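PDB 6SLN: RagA protein, which probably takes up peptides across the outer membrane as a TonB-dependent receptor, with a plug domain lodged inside a transmembrane beta-barrel. Local coordinates for residues S357-N360 with K364-A367; N176-E181 with Q313-F318; I118-Q123 with R928-K933. One frame throughout, in Å; residues are numbered along the deposited sequence.

Contact 1: residues S357-N360 with K364-A367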
loop_
_atom_site.group_PDB
_atom_site.type_symbol
_atom_site.label_atom_id
_atom_site.label_comp_id
_atom_site.label_asym_id
_atom_site.label_seq_id
_atom_site.Cartn_x
_atom_site.Cartn_y
_atom_site.Cartn_z
ATOM N N SER A 357 20.863 17.320 -31.958
ATOM C CA SER A 357 22.094 18.045 -32.247
ATOM C C SER A 357 23.037 17.190 -33.069
ATOM O O SER A 357 23.158 15.984 -32.833
ATOM C CB SER A 357 22.811 18.484 -30.966
ATOM O OG SER A 357 24.037 19.119 -31.293
ATOM N N ARG A 358 23.713 17.831 -34.022
ATOM C CA ARG A 358 24.856 17.234 -34.706
ATOM C C ARG A 358 26.115 17.666 -33.959
ATOM O O ARG A 358 26.498 18.838 -33.992
ATOM C CB ARG A 358 24.905 17.647 -36.176
ATOM C CG ARG A 358 26.027 16.992 -36.948
ATOM C CD ARG A 358 25.678 16.782 -38.406
ATOM N NE ARG A 358 24.544 15.870 -38.580
ATOM C CZ ARG A 358 24.609 14.539 -38.508
ATOM N NH1 ARG A 358 25.765 13.928 -38.259
ATOM N NH2 ARG A 358 23.502 13.818 -38.688
ATOM N N ILE A 359 26.748 16.715 -33.276
ATOM C CA ILE A 359 27.917 17.017 -32.460
ATOM C C ILE A 359 29.156 17.141 -33.328
ATOM O O ILE A 359 29.894 18.131 -33.247
ATOM C CB ILE A 359 28.093 15.940 -31.379
ATOM C CG1 ILE A 359 26.972 16.041 -30.354
ATOM C CG2 ILE A 359 29.422 16.075 -30.711
ATOM C CD1 ILE A 359 25.740 15.300 -30.754
ATOM N N ASN A 360 29.404 16.142 -34.170
ATOM C CA ASN A 360 30.492 16.206 -35.135
ATOM C C ASN A 360 29.986 15.624 -36.446
ATOM O O ASN A 360 28.804 15.293 -36.588
ATOM C CB ASN A 360 31.750 15.493 -34.616
ATOM C CG ASN A 360 31.438 14.207 -33.895
ATOM O OD1 ASN A 360 30.688 13.376 -34.397
ATOM N ND2 ASN A 360 32.027 14.027 -32.711
ATOM N N LYS A 364 25.125 12.310 -34.434
ATOM C CA LYS A 364 24.001 13.188 -34.143
ATOM C C LYS A 364 23.190 12.537 -33.034
ATOM O O LYS A 364 22.859 11.353 -33.142
ATOM C CB LYS A 364 23.142 13.406 -35.399
ATOM C CG LYS A 364 21.928 14.302 -35.208
ATOM C CD LYS A 364 20.727 13.799 -36.006
ATOM C CE LYS A 364 20.398 14.707 -37.194
ATOM N NZ LYS A 364 18.976 14.560 -37.619
ATOM N N VAL A 365 22.888 13.281 -31.965
ATOM C CA VAL A 365 22.132 12.735 -30.841
ATOM C C VAL A 365 20.862 13.567 -30.607
ATOM O O VAL A 365 20.671 14.636 -31.194
ATOM C CB VAL A 365 22.970 12.656 -29.552
ATOM C CG1 VAL A 365 24.310 12.019 -29.826
ATOM C CG2 VAL A 365 23.130 14.039 -28.936
ATOM N N GLY A 366 19.989 13.051 -29.733
ATOM C CA GLY A 366 18.748 13.740 -29.407
ATOM C C GLY A 366 17.978 13.052 -28.297
ATOM O O GLY A 366 18.223 11.892 -27.958
ATOM N N ALA A 367 17.045 13.801 -27.715
ATOM C CA ALA A 367 16.133 13.264 -26.710
ATOM C C ALA A 367 14.748 13.880 -26.897
ATOM O O ALA A 367 14.611 15.043 -27.302
ATOM C CB ALA A 367 16.639 13.509 -25.280
#
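Lys364 pairs with Arg358 where strands 345-360 and 363-377 of the barrel wall form a tight antiparallel beta hairpin, only three residues separating the two segments. This is a non-hydrogen-bonded pair, its CA atoms 4.2 Å apart, and both side chains leave by the same face of the sheet. The aliphatic part of Lys364 crosses the arginine at about a right angle. Its CB lies over one face of the Arg358 guanidinium, displaced toward the rim and 3.3 Å from NH2, an approach made possible by the bends of the arginine chain at chi2 and chi3. With CG anti to the backbone N (chi1 180°), Lys364 also brings CG alongside the carbonyl oxygen of Ser357. Its ammonium group turns away to a salt bridge with Glu356, and Lys364 NZ stays 4.7 Å from Arg358 NH2, so the two like charges are near each other without touching.

Val365, next along, is the hydrogen-bonded partner of Ser357. Val365 N donates to Ser357 O at 2.9 Å, and Ser357 N returns a bond of 2.8 Å to Val365 O, with an angle of 156° at the hydrogen. Both side chains take the face opposite to that of Arg358 and Lys364; there Ser357 OG is hydrogen-bonded to Thr325, and Val365 packs on Phe318 of the second subunit. On this Val365 face the methyl end of Ile359, which also packs on Tyr327 of the second subunit, crosses the valine at about a right angle. Ile359 CD1 touches Val365 CG2 at 3.4 Å and CG1 at 3.7 Å.

Contact 2: residues N176-E181 with Q313-F318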
loop_
_atom_site.group_PDB
_atom_site.type_symbol
_atom_site.label_atom_id
_atom_site.label_comp_id
_atom_site.label_asym_id
_atom_site.label_seq_id
_atom_site.Cartn_x
_atom_site.Cartn_y
_atom_site.Cartn_z
ATOM N N ASN A 176 0.817 16.679 -24.340
ATOM C CA ASN A 176 0.215 17.863 -24.937
ATOM C C ASN A 176 0.172 17.689 -26.454
ATOM O O ASN A 176 1.220 17.720 -27.114
ATOM C CB ASN A 176 1.008 19.108 -24.515
ATOM C CG ASN A 176 0.431 20.414 -25.049
ATOM O OD1 ASN A 176 -0.568 20.440 -25.778
ATOM N ND2 ASN A 176 1.083 21.516 -24.691
ATOM N N PRO A 177 -1.019 17.528 -27.046
ATOM C CA PRO A 177 -1.096 17.228 -28.485
ATOM C C PRO A 177 -0.687 18.379 -29.369
ATOM O O PRO A 177 -0.514 18.173 -30.577
ATOM C CB PRO A 177 -2.571 16.879 -28.697
ATOM C CG PRO A 177 -3.204 16.911 -27.316
ATOM C CD PRO A 177 -2.350 17.775 -26.475
ATOM N N ASN A 178 -0.543 19.585 -28.820
ATOM C CA ASN A 178 0.003 20.685 -29.600
ATOM C C ASN A 178 1.466 20.482 -29.930
ATOM O O ASN A 178 1.984 21.166 -30.820
ATOM C CB ASN A 178 -0.153 21.989 -28.848
ATOM C CG ASN A 178 -1.310 22.771 -29.332
ATOM O OD1 ASN A 178 -2.163 23.154 -28.551
ATOM N ND2 ASN A 178 -1.366 23.011 -30.636
ATOM N N ASP A 179 2.145 19.595 -29.198
ATOM C CA ASP A 179 3.513 19.210 -29.503
ATOM C C ASP A 179 3.607 18.231 -30.665
ATOM O O ASP A 179 4.723 17.917 -31.089
ATOM C CB ASP A 179 4.166 18.601 -28.266
ATOM C CG ASP A 179 4.106 19.526 -27.080
ATOM O OD1 ASP A 179 4.044 20.746 -27.308
ATOM O OD2 ASP A 179 4.120 19.040 -25.931
ATOM N N PHE A 180 2.470 17.761 -31.191
ATOM C CA PHE A 180 2.439 16.797 -32.285
ATOM C C PHE A 180 2.543 17.504 -33.630
ATOM O O PHE A 180 1.758 18.411 -33.932
ATOM C CB PHE A 180 1.157 15.968 -32.237
ATOM C CG PHE A 180 0.999 15.145 -30.987
ATOM C CD1 PHE A 180 2.032 15.012 -30.083
ATOM C CD2 PHE A 180 -0.193 14.495 -30.728
ATOM C CE1 PHE A 180 1.876 14.246 -28.950
ATOM C CE2 PHE A 180 -0.357 13.729 -29.594
ATOM C CZ PHE A 180 0.674 13.602 -28.706
ATOM N N GLU A 181 3.516 17.081 -34.435
ATOM C CA GLU A 181 3.688 17.651 -35.767
ATOM C C GLU A 181 2.756 16.987 -36.762
ATOM O O GLU A 181 2.051 17.660 -37.522
ATOM C CB GLU A 181 5.135 17.490 -36.228
ATOM C CG GLU A 181 5.447 18.172 -37.540
ATOM C CD GLU A 181 5.033 19.627 -37.533
ATOM O OE1 GLU A 181 3.883 19.916 -37.929
ATOM O OE2 GLU A 181 5.853 20.481 -37.123
ATOM N N GLN A 313 -7.689 25.145 -21.035
ATOM C CA GLN A 313 -6.328 24.700 -21.308
ATOM C C GLN A 313 -5.439 25.869 -21.726
ATOM O O GLN A 313 -5.865 26.762 -22.470
ATOM C CB GLN A 313 -6.300 23.591 -22.378
ATOM C CG GLN A 313 -6.484 24.033 -23.840
ATOM C CD GLN A 313 -6.646 22.847 -24.800
ATOM O OE1 GLN A 313 -5.696 22.439 -25.473
ATOM N NE2 GLN A 313 -7.856 22.289 -24.860
ATOM N N GLY A 314 -4.199 25.846 -21.232
ATOM C CA GLY A 314 -3.182 26.806 -21.593
ATOM C C GLY A 314 -1.942 26.107 -22.130
ATOM O O GLY A 314 -1.874 24.880 -22.205
ATOM N N ASP A 315 -0.939 26.918 -22.459
ATOM C CA ASP A 315 0.070 26.470 -23.405
ATOM C C ASP A 315 1.166 27.492 -23.660
ATOM O O ASP A 315 0.859 28.652 -23.952
ATOM C CB ASP A 315 -0.619 26.188 -24.725
ATOM C CG ASP A 315 -0.159 24.960 -25.331
ATOM O OD1 ASP A 315 0.878 24.476 -24.857
ATOM O OD2 ASP A 315 -0.833 24.480 -26.256
ATOM N N ILE A 316 2.435 27.094 -23.599
ATOM C CA ILE A 316 3.485 27.985 -24.093
ATOM C C ILE A 316 4.600 27.123 -24.671
ATOM O O ILE A 316 4.964 26.097 -24.092
ATOM C CB ILE A 316 3.984 28.996 -23.017
ATOM C CG1 ILE A 316 4.873 30.068 -23.639
ATOM C CG2 ILE A 316 4.715 28.347 -21.864
ATOM C CD1 ILE A 316 4.567 31.447 -23.125
ATOM N N SER A 317 5.091 27.516 -25.853
ATOM C CA SER A 317 6.080 26.776 -26.622
ATOM C C SER A 317 7.314 27.628 -26.844
ATOM O O SER A 317 7.219 28.847 -27.037
ATOM C CB SER A 317 5.557 26.351 -28.008
ATOM O OG SER A 317 4.360 25.611 -27.923
ATOM N N PHE A 318 8.464 26.965 -26.862
ATOM C CA PHE A 318 9.717 27.576 -27.266
ATOM C C PHE A 318 10.363 26.650 -28.284
ATOM O O PHE A 318 10.360 25.425 -28.100
ATOM C CB PHE A 318 10.612 27.820 -26.051
ATOM C CG PHE A 318 9.945 28.641 -24.987
ATOM C CD1 PHE A 318 9.915 30.023 -25.080
ATOM C CD2 PHE A 318 9.287 28.037 -23.929
ATOM C CE1 PHE A 318 9.277 30.784 -24.123
ATOM C CE2 PHE A 318 8.648 28.797 -22.961
ATOM C CZ PHE A 318 8.642 30.169 -23.063
#
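The amide of Asn176 and the carboxylate of Asp315 approach from opposite directions, their planes turned 36° apart, where an Asx turn of the plug reaches the inner wall of the beta-barrel. Asp315 OD1 lies almost in the amide plane of Asn176, and an N-H of that amide is directed at it in a somewhat bent bond; the donor, in turn, arrives on the syn side of OD1, tilted 31° out of the carboxylate plane. Asn176 ND2 donates to Asp315 OD1 at 3.0 Å. A second flat group, the Phe180 ring, has CA of Pro177 over the centre of one face, 3.6 Å above the plane.

Asn176 reaches the wall because CG stands anti to its backbone N (chi1 -178°). The other end of the same amide looks back: Asn176 OD1 accepts Asn178 N at 3.2 Å, the donor lying above the carbonyl plane. One amide thus ties the turn together and fastens it to strand 309-322, which fixes its rotation.

The side chain of Asn178 leans on the other oxygen of Asp315, its CB 3.7 Å from Asp315 OD2. That oxygen also accepts a hydrogen bond from Asn222 on the adjoining barrel strand, and Glu112 of the plug lies close by, a like charge that would probably make protonation of one of the two acids easier. The 3-10 turn at 177-179 is held by its backbone too, Asp179 N bonding to Asn176 O at 3.0 Å and Phe180 N to Pro177 O at 3.1 Å.

Contact 3: residues I118-Q123 with R928-K933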
loop_
_atom_site.group_PDB
_atom_site.type_symbol
_atom_site.label_atom_id
_atom_site.label_comp_id
_atom_site.label_asym_id
_atom_site.label_seq_id
_atom_site.Cartn_x
_atom_site.Cartn_y
_atom_site.Cartn_z
ATOM N N ILE A 118 -7.419 12.027 -27.730
ATOM C CA ILE A 118 -6.879 12.550 -28.989
ATOM C C ILE A 118 -7.372 11.762 -30.198
ATOM O O ILE A 118 -7.579 12.340 -31.273
ATOM C CB ILE A 118 -5.339 12.563 -28.932
ATOM C CG1 ILE A 118 -4.736 12.987 -30.275
ATOM C CG2 ILE A 118 -4.825 11.202 -28.553
ATOM C CD1 ILE A 118 -4.864 14.479 -30.571
ATOM N N MET A 119 -7.565 10.444 -30.063
ATOM C CA MET A 119 -7.964 9.643 -31.221
ATOM C C MET A 119 -9.320 10.085 -31.758
ATOM O O MET A 119 -9.586 9.968 -32.968
ATOM C CB MET A 119 -7.984 8.155 -30.856
ATOM C CG MET A 119 -6.584 7.499 -30.843
ATOM S SD MET A 119 -5.720 7.744 -32.413
ATOM C CE MET A 119 -4.492 8.966 -32.003
ATOM N N ASP A 120 -10.170 10.623 -30.874
ATOM C CA ASP A 120 -11.456 11.157 -31.285
ATOM C C ASP A 120 -11.310 12.182 -32.404
ATOM O O ASP A 120 -12.187 12.283 -33.275
ATOM C CB ASP A 120 -12.163 11.775 -30.078
ATOM C CG ASP A 120 -13.548 12.261 -30.409
ATOM O OD1 ASP A 120 -14.485 11.427 -30.417
ATOM O OD2 ASP A 120 -13.692 13.475 -30.671
ATOM N N ALA A 121 -10.202 12.927 -32.415
ATOM C CA ALA A 121 -9.976 13.951 -33.431
ATOM C C ALA A 121 -9.645 13.370 -34.802
ATOM O O ALA A 121 -9.547 14.138 -35.765
ATOM C CB ALA A 121 -8.848 14.888 -32.985
ATOM N N LEU A 122 -9.453 12.052 -34.913
ATOM C CA LEU A 122 -9.181 11.415 -36.191
ATOM C C LEU A 122 -10.378 10.654 -36.729
ATOM O O LEU A 122 -10.307 10.120 -37.834
ATOM C CB LEU A 122 -7.938 10.516 -36.085
ATOM C CG LEU A 122 -6.744 11.475 -36.054
ATOM C CD1 LEU A 122 -6.133 11.593 -34.664
ATOM C CD2 LEU A 122 -5.682 11.188 -37.140
ATOM N N GLN A 123 -11.473 10.604 -35.980
ATOM C CA GLN A 123 -12.719 10.089 -36.526
ATOM C C GLN A 123 -13.088 10.850 -37.784
ATOM O O GLN A 123 -13.235 12.076 -37.755
ATOM C CB GLN A 123 -13.831 10.203 -35.501
ATOM C CG GLN A 123 -14.954 9.264 -35.778
ATOM C CD GLN A 123 -16.155 9.543 -34.921
ATOM O OE1 GLN A 123 -16.566 10.693 -34.774
ATOM N NE2 GLN A 123 -16.726 8.494 -34.337
ATOM N N ARG A 928 -21.694 13.069 -37.819
ATOM C CA ARG A 928 -21.389 14.016 -36.759
ATOM C C ARG A 928 -20.534 15.139 -37.319
ATOM O O ARG A 928 -19.475 14.891 -37.905
ATOM C CB ARG A 928 -20.680 13.331 -35.597
ATOM C CG ARG A 928 -20.933 14.008 -34.263
ATOM C CD ARG A 928 -20.843 12.978 -33.151
ATOM N NE ARG A 928 -22.141 12.684 -32.571
ATOM C CZ ARG A 928 -22.381 11.700 -31.713
ATOM N NH1 ARG A 928 -21.403 10.892 -31.331
ATOM N NH2 ARG A 928 -23.616 11.530 -31.236
ATOM N N LEU A 929 -21.007 16.367 -37.163
ATOM C CA LEU A 929 -20.152 17.530 -37.355
ATOM C C LEU A 929 -19.183 17.528 -36.190
ATOM O O LEU A 929 -19.527 17.948 -35.088
ATOM C CB LEU A 929 -20.979 18.809 -37.407
ATOM C CG LEU A 929 -20.197 20.106 -37.571
ATOM C CD1 LEU A 929 -19.183 19.984 -38.694
ATOM C CD2 LEU A 929 -21.140 21.278 -37.818
ATOM N N LYS A 930 -17.981 16.995 -36.409
ATOM C CA LYS A 930 -17.044 16.816 -35.302
ATOM C C LYS A 930 -16.405 18.130 -34.890
ATOM O O LYS A 930 -16.236 18.395 -33.698
ATOM C CB LYS A 930 -15.969 15.807 -35.678
ATOM C CG LYS A 930 -16.438 14.388 -35.626
ATOM C CD LYS A 930 -15.516 13.560 -34.769
ATOM C CE LYS A 930 -15.924 13.595 -33.298
ATOM N NZ LYS A 930 -17.063 12.682 -33.024
ATOM N N ASN A 931 -16.076 18.976 -35.850
ATOM C CA ASN A 931 -15.344 20.191 -35.555
ATOM C C ASN A 931 -15.853 21.296 -36.462
ATOM O O ASN A 931 -15.977 21.102 -37.674
ATOM C CB ASN A 931 -13.838 19.960 -35.755
ATOM C CG ASN A 931 -13.011 21.195 -35.487
ATOM O OD1 ASN A 931 -12.636 21.461 -34.351
ATOM N ND2 ASN A 931 -12.705 21.948 -36.540
ATOM N N LEU A 932 -16.179 22.434 -35.868
ATOM C CA LEU A 932 -16.461 23.656 -36.605
ATOM C C LEU A 932 -15.674 24.765 -35.930
ATOM O O LEU A 932 -15.697 24.889 -34.698
ATOM C CB LEU A 932 -17.962 23.962 -36.633
ATOM C CG LEU A 932 -18.441 25.079 -37.564
ATOM C CD1 LEU A 932 -18.263 24.728 -39.035
ATOM C CD2 LEU A 932 -19.892 25.386 -37.254
ATOM N N LYS A 933 -14.933 25.537 -36.716
ATOM C CA LYS A 933 -14.059 26.542 -36.129
ATOM C C LYS A 933 -14.016 27.771 -37.018
ATOM O O LYS A 933 -13.659 27.686 -38.196
ATOM C CB LYS A 933 -12.648 25.990 -35.899
ATOM C CG LYS A 933 -11.666 27.006 -35.335
ATOM C CD LYS A 933 -10.236 26.494 -35.384
ATOM C CE LYS A 933 -9.826 25.850 -34.076
ATOM N NZ LYS A 933 -8.346 25.904 -33.839
#
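Lys930 passes its aliphatic chain alongside the carboxamide oxygen of Gln123, the two side chains crossing at about a right angle, CD of Lys930 lying 3.1 Å from OE1 of Gln123. Bends at chi2, chi3 and chi4 curl the lysine back, and its NZ donates to Gln123 OE1 at 2.7 Å, tilted from the carbonyl plane by 29°. Gln123 stretches out to receive it, its CG anti to the backbone N (chi1 -158°), while its NE2 is hydrogen-bonded to Val131 O, so both ends of the amide are held.

Asp120 flanks the lysine obliquely. Its OD2 lies 3.4 Å from Lys930 CE, whereas the salt bridge from Asp120 OD1 to Lys930 NZ is long at 3.9 Å; the stronger partner of this carboxylate is Arg959. With Asn960 as a second acceptor for Lys930 NZ, the buried ammonium group is well provided for.

The 3-10 turn 119-122 belongs to the plug, and its Met119 and Leu122 face Met183 of the plug strand 180-186. Lys930 rises from barrel strand 921-937 at a classic beta bulge, two residues, Lys930 and Asn931, lying opposite the single Asp862 of strand 857-873, with strand 951-964 on the other flank.

In the fold
All three contacts reach the barrel wall, but only contacts 2 and 3 join it to the plug; contact 1 lies wholly within the wall, beside the second subunit. Contact 2 closes before contact 1 opens, and both are nested within the long loop closed by contact 3, which runs from the plug to one of the last barrel strands. The centres of contact 2 and contact 3 lie about 18 Å apart. From the centre of contact 1 it is about 23 Å to that of contact 2 and about 37 Å to that of contact 3. Contacts 2 and 3 touch inside the plug, Pro177 CB meeting Ile118 CD1 at 3.8 Å. The plug is thus held to an early and a late barrel strand through neighbouring turns.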